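Local atomic coordinates of MB2760 (Mycobacterium tuberculosis, PDB entry 2BNG), a protein that hydrolyses long or bulky lipophilic epoxides to diols in vitro, its natural substrates possibly being fatty acid or steroid derivatives. Residues K131-L134 with R135-A139; A38-G41 with D42-Y46. One frame throughout, in Å; residues are numbered along the deposited sequence.

Interaction 1 (K131-L134 with R135-A139)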
loop_
_atom_site.group_PDB
_atom_site.type_symbol
_atom_site.label_atom_id
_atom_site.label_comp_id
_atom_site.label_asym_id
_atom_site.label_seq_id
_atom_site.Cartn_x
_atom_site.Cartn_y
_atom_site.Cartn_z
ATOM N N LYS C 131 24.456 6.588 -43.817
ATOM C CA LYS C 131 24.496 5.315 -43.096
ATOM C C LYS C 131 23.113 4.814 -42.710
ATOM O O LYS C 131 22.859 3.607 -42.750
ATOM C CB LYS C 131 25.372 5.405 -41.846
ATOM C CG LYS C 131 26.855 5.328 -42.145
ATOM C CD LYS C 131 27.704 5.284 -40.873
ATOM C CE LYS C 131 27.466 6.507 -39.996
ATOM N NZ LYS C 131 28.088 6.316 -38.664
ATOM N N GLY C 132 22.233 5.739 -42.340
ATOM C CA GLY C 132 20.854 5.407 -42.020
ATOM C C GLY C 132 20.106 4.908 -43.241
ATOM O O GLY C 132 19.281 4.006 -43.135
ATOM N N LEU C 133 20.409 5.494 -44.400
ATOM C CA LEU C 133 19.797 5.098 -45.665
ATOM C C LEU C 133 20.231 3.686 -46.089
ATOM O O LEU C 133 19.406 2.881 -46.523
ATOM C CB LEU C 133 20.099 6.124 -46.774
ATOM C CG LEU C 133 19.432 5.877 -48.144
ATOM C CD1 LEU C 133 17.890 5.856 -48.037
ATOM C CD2 LEU C 133 19.903 6.900 -49.175
ATOM N N LEU C 134 21.516 3.391 -45.932
ATOM C CA LEU C 134 22.059 2.081 -46.280
ATOM C C LEU C 134 21.480 0.989 -45.417
ATOM O O LEU C 134 21.176 -0.096 -45.902
ATOM C CB LEU C 134 23.581 2.061 -46.169
ATOM C CG LEU C 134 24.283 2.673 -47.384
ATOM C CD1 LEU C 134 25.711 2.995 -47.049
ATOM C CD2 LEU C 134 24.287 1.782 -48.592
ATOM N N ARG C 135 21.335 1.289 -44.136
ATOM C CA ARG C 135 20.717 0.361 -43.232
ATOM C C ARG C 135 19.227 0.175 -43.511
ATOM O O ARG C 135 18.706 -0.931 -43.380
ATOM C CB ARG C 135 20.893 0.827 -41.822
ATOM C CG ARG C 135 20.734 -0.311 -40.958
ATOM C CD ARG C 135 20.672 0.124 -39.628
ATOM N NE ARG C 135 20.103 -0.900 -38.791
ATOM C CZ ARG C 135 20.721 -1.323 -37.706
ATOM N NH1 ARG C 135 21.901 -0.803 -37.435
ATOM N NH2 ARG C 135 20.186 -2.243 -36.920
ATOM N N GLY C 136 18.558 1.261 -43.885
ATOM C CA GLY C 136 17.166 1.200 -44.289
ATOM C C GLY C 136 17.011 0.303 -45.500
ATOM O O GLY C 136 16.165 -0.607 -45.528
ATOM N N LEU C 137 17.841 0.561 -46.502
ATOM C CA LEU C 137 17.827 -0.221 -47.724
ATOM C C LEU C 137 18.142 -1.697 -47.488
ATOM O O LEU C 137 17.469 -2.561 -48.027
ATOM C CB LEU C 137 18.781 0.382 -48.742
ATOM C CG LEU C 137 18.365 1.744 -49.291
ATOM C CD1 LEU C 137 19.476 2.245 -50.205
ATOM C CD2 LEU C 137 16.998 1.690 -50.025
ATOM N N VAL C 138 19.147 -1.975 -46.669
ATOM C CA VAL C 138 19.482 -3.350 -46.314
ATOM C C VAL C 138 18.312 -4.039 -45.593
ATOM O O VAL C 138 18.000 -5.208 -45.877
ATOM C CB VAL C 138 20.780 -3.447 -45.470
ATOM C CG1 VAL C 138 20.903 -4.815 -44.822
ATOM C CG2 VAL C 138 22.010 -3.158 -46.336
ATOM N N ALA C 139 17.664 -3.314 -44.684
ATOM C CA ALA C 139 16.573 -3.883 -43.894
ATOM C C ALA C 139 15.327 -4.205 -44.744
ATOM O O ALA C 139 14.525 -5.052 -44.383
ATOM C CB ALA C 139 16.229 -2.980 -42.750
#
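Four successive i to i+4 backbone hydrogen bonds join Lys-131 through Leu-134 to Arg-135 through Val-138, so the two segments are consecutive turns of one regular alpha helix. The shortest runs from Leu-137 N to Leu-133 O at 2.8 Å, with an N-H...O angle of 166°. The bond from Arg-135 N to Lys-131 O is 3.1 Å long.

The side-chain contact is made by Leu-133 and Leu-137, one turn apart. Leu-133 CG lies 4.2 Å from Leu-137 CD1, and the two chains slant across each other. Leu-133 has CG anti to its backbone N (chi1 -176°), while Leu-137 has CG anti to its carbonyl carbon. This second choice lays the Leu-137 branch back over the preceding turn, where its CG is 3.2 Å from Leu-133 O. Val-138 does much the same one residue on: its CG2 is 3.2 Å from Leu-134 O. Both residues thus place aliphatic carbons beside a carbonyl oxygen already used by the backbone.

Gly-132 and Gly-136, one turn apart, are both buried and are linked by a bond of 2.9 Å from Gly-136 N to Gly-132 O. Arg-135 runs out extended as far as NE, which donates to Leu-145 O in the C-terminal segment.

This is the end of helix 126-139. Leu-133 and Leu-137 lean on Val-102 and Leu-100 of strand 100-113, and Val-138 touches the loop at Leu-145.

Interaction 2 (A38-G41 with D42-Y46)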
loop_
_atom_site.group_PDB
_atom_site.type_symbol
_atom_site.label_atom_id
_atom_site.label_comp_id
_atom_site.label_asym_id
_atom_site.label_seq_id
_atom_site.Cartn_x
_atom_site.Cartn_y
_atom_site.Cartn_z
ATOM N N ALA C 38 -1.451 24.909 -34.075
ATOM C CA ALA C 38 -1.446 25.769 -32.900
ATOM C C ALA C 38 -0.022 26.062 -32.396
ATOM O O ALA C 38 0.221 27.139 -31.846
ATOM C CB ALA C 38 -2.284 25.151 -31.800
ATOM N N ALA C 39 0.912 25.121 -32.598
ATOM C CA ALA C 39 2.261 25.225 -32.023
ATOM C C ALA C 39 3.172 26.196 -32.777
ATOM O O ALA C 39 4.113 26.730 -32.196
ATOM C CB ALA C 39 2.914 23.856 -31.939
ATOM N N LEU C 40 2.903 26.441 -34.060
ATOM C CA LEU C 40 3.874 27.170 -34.888
ATOM C C LEU C 40 3.491 28.625 -35.059
ATOM O O LEU C 40 2.406 28.935 -35.527
ATOM C CB LEU C 40 4.064 26.503 -36.257
ATOM C CG LEU C 40 4.561 25.049 -36.287
ATOM C CD1 LEU C 40 4.636 24.532 -37.731
ATOM C CD2 LEU C 40 5.903 24.882 -35.571
ATOM N N GLY C 41 4.389 29.521 -34.668
ATOM C CA GLY C 41 4.156 30.942 -34.805
ATOM C C GLY C 41 4.046 31.374 -36.261
ATOM O O GLY C 41 4.671 30.787 -37.148
ATOM N N ASP C 42 3.256 32.415 -36.500
ATOM C CA ASP C 42 3.089 32.985 -37.842
ATOM C C ASP C 42 4.392 33.331 -38.564
ATOM O O ASP C 42 4.498 33.118 -39.764
ATOM C CB ASP C 42 2.161 34.193 -37.810
ATOM C CG ASP C 42 0.694 33.796 -37.678
ATOM O OD1 ASP C 42 -0.152 34.688 -37.432
ATOM O OD2 ASP C 42 0.374 32.594 -37.815
ATOM N N ASP C 43 5.386 33.819 -37.832
ATOM C CA ASP C 43 6.681 34.122 -38.424
ATOM C C ASP C 43 7.781 33.099 -38.158
ATOM O O ASP C 43 8.968 33.437 -38.144
ATOM C CB ASP C 43 7.125 35.497 -38.006
ATOM C CG ASP C 43 6.324 36.573 -38.691
ATOM O OD1 ASP C 43 6.897 37.631 -38.967
ATOM O OD2 ASP C 43 5.126 36.396 -38.995
ATOM N N LEU C 44 7.384 31.843 -37.977
ATOM C CA LEU C 44 8.325 30.744 -37.886
ATOM C C LEU C 44 9.386 30.812 -38.975
ATOM O O LEU C 44 9.061 31.021 -40.155
ATOM C CB LEU C 44 7.590 29.410 -37.991
ATOM C CG LEU C 44 8.448 28.144 -37.977
ATOM C CD1 LEU C 44 9.102 27.888 -36.596
ATOM C CD2 LEU C 44 7.603 26.954 -38.425
ATOM N N VAL C 45 10.652 30.653 -38.584
ATOM C CA VAL C 45 11.661 30.220 -39.545
ATOM C C VAL C 45 12.119 28.800 -39.241
ATOM O O VAL C 45 12.526 28.472 -38.105
ATOM C CB VAL C 45 12.831 31.272 -39.848
ATOM C CG1 VAL C 45 12.676 32.626 -39.094
ATOM C CG2 VAL C 45 14.222 30.657 -39.736
ATOM N N TYR C 46 11.998 27.955 -40.269
ATOM C CA TYR C 46 12.279 26.526 -40.179
ATOM C C TYR C 46 13.460 26.106 -41.075
ATOM O O TYR C 46 13.391 26.156 -42.327
ATOM C CB TYR C 46 11.018 25.712 -40.508
ATOM C CG TYR C 46 11.241 24.230 -40.735
ATOM C CD1 TYR C 46 12.072 23.487 -39.890
ATOM C CD2 TYR C 46 10.595 23.566 -41.777
ATOM C CE1 TYR C 46 12.256 22.105 -40.079
ATOM C CE2 TYR C 46 10.777 22.187 -41.992
ATOM C CZ TYR C 46 11.617 21.473 -41.136
ATOM O OH TYR C 46 11.824 20.134 -41.312
HETATM O O HOH W 1 1.249 29.930 -37.554
#
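Leu-40 and Leu-44 meet across a type I beta turn that spans Gly-41 to Leu-44. The turn comes after helix 33-39 and the short strand 40-41 and leads into strand 44-48 of the NTF2-like fold used by limonene-1,2-epoxide hydrolases. It is closed by Leu-44 N, which donates to Gly-41 O at 3.0 Å with an N-H...O angle of 157°. The donor stands above the carbonyl plane of Gly-41.

The two leucines use different rotamers. Leu-40 has CG beside its backbone N, anti to the carbonyl carbon (chi1 -59°). In Leu-44, CG is instead anti to the backbone N (chi1 177°). Their chains cross at a slant, and one methyl of Leu-44 does the touching. Leu-44 CD2 rests against the tripod of CB, CD1 and CD2 around Leu-40 CG, 3.9 Å from Leu-40 CD1 and as near Leu-40 CD2. Leu-44 CB also lies over the turn, 3.3 Å from Gly-41 O.

Both leucines are buried and touch Thr-60 of helix 57-65. Leu-40 also packs on Phe-24 of helix 13-30, and Leu-44 on Ile-117 and Trp-120 of strand 116-123. The pair therefore joins these two helices to the sheet.

Asp-42 is an exposed residue of the turn, and its carboxylate also has a weak, long ion pair with Arg-58. Its CG lies beside its own backbone N, and the carboxylate turns back toward Leu-40 O. A water bridges the two, donating to Leu-40 O at a short 2.5 Å and to Asp-42 OD2 at 2.8 Å.

Overall arrangement
Interaction 2 comes first along the chain and interaction 1 near its end. They lie on opposite sides of the chain's centre, with centres 32 Å apart and nearest atoms about 17 Å apart, and do not touch. The mixed sheet relates them. Residues 44-46 of interaction 2 lie on strand 44-48, which pairs with strand 116-123. The helix of interaction 1 packs on strand 100-113, the next strand across. The side chain of Asp-122, the probable proton acceptor, is about 10 Å from that of Leu-44. Asp-93, the probable proton donor, has its side chain about 11 Å from Gly-132. Both contacts join secondary-structure elements to the sheet that carries the two aspartates.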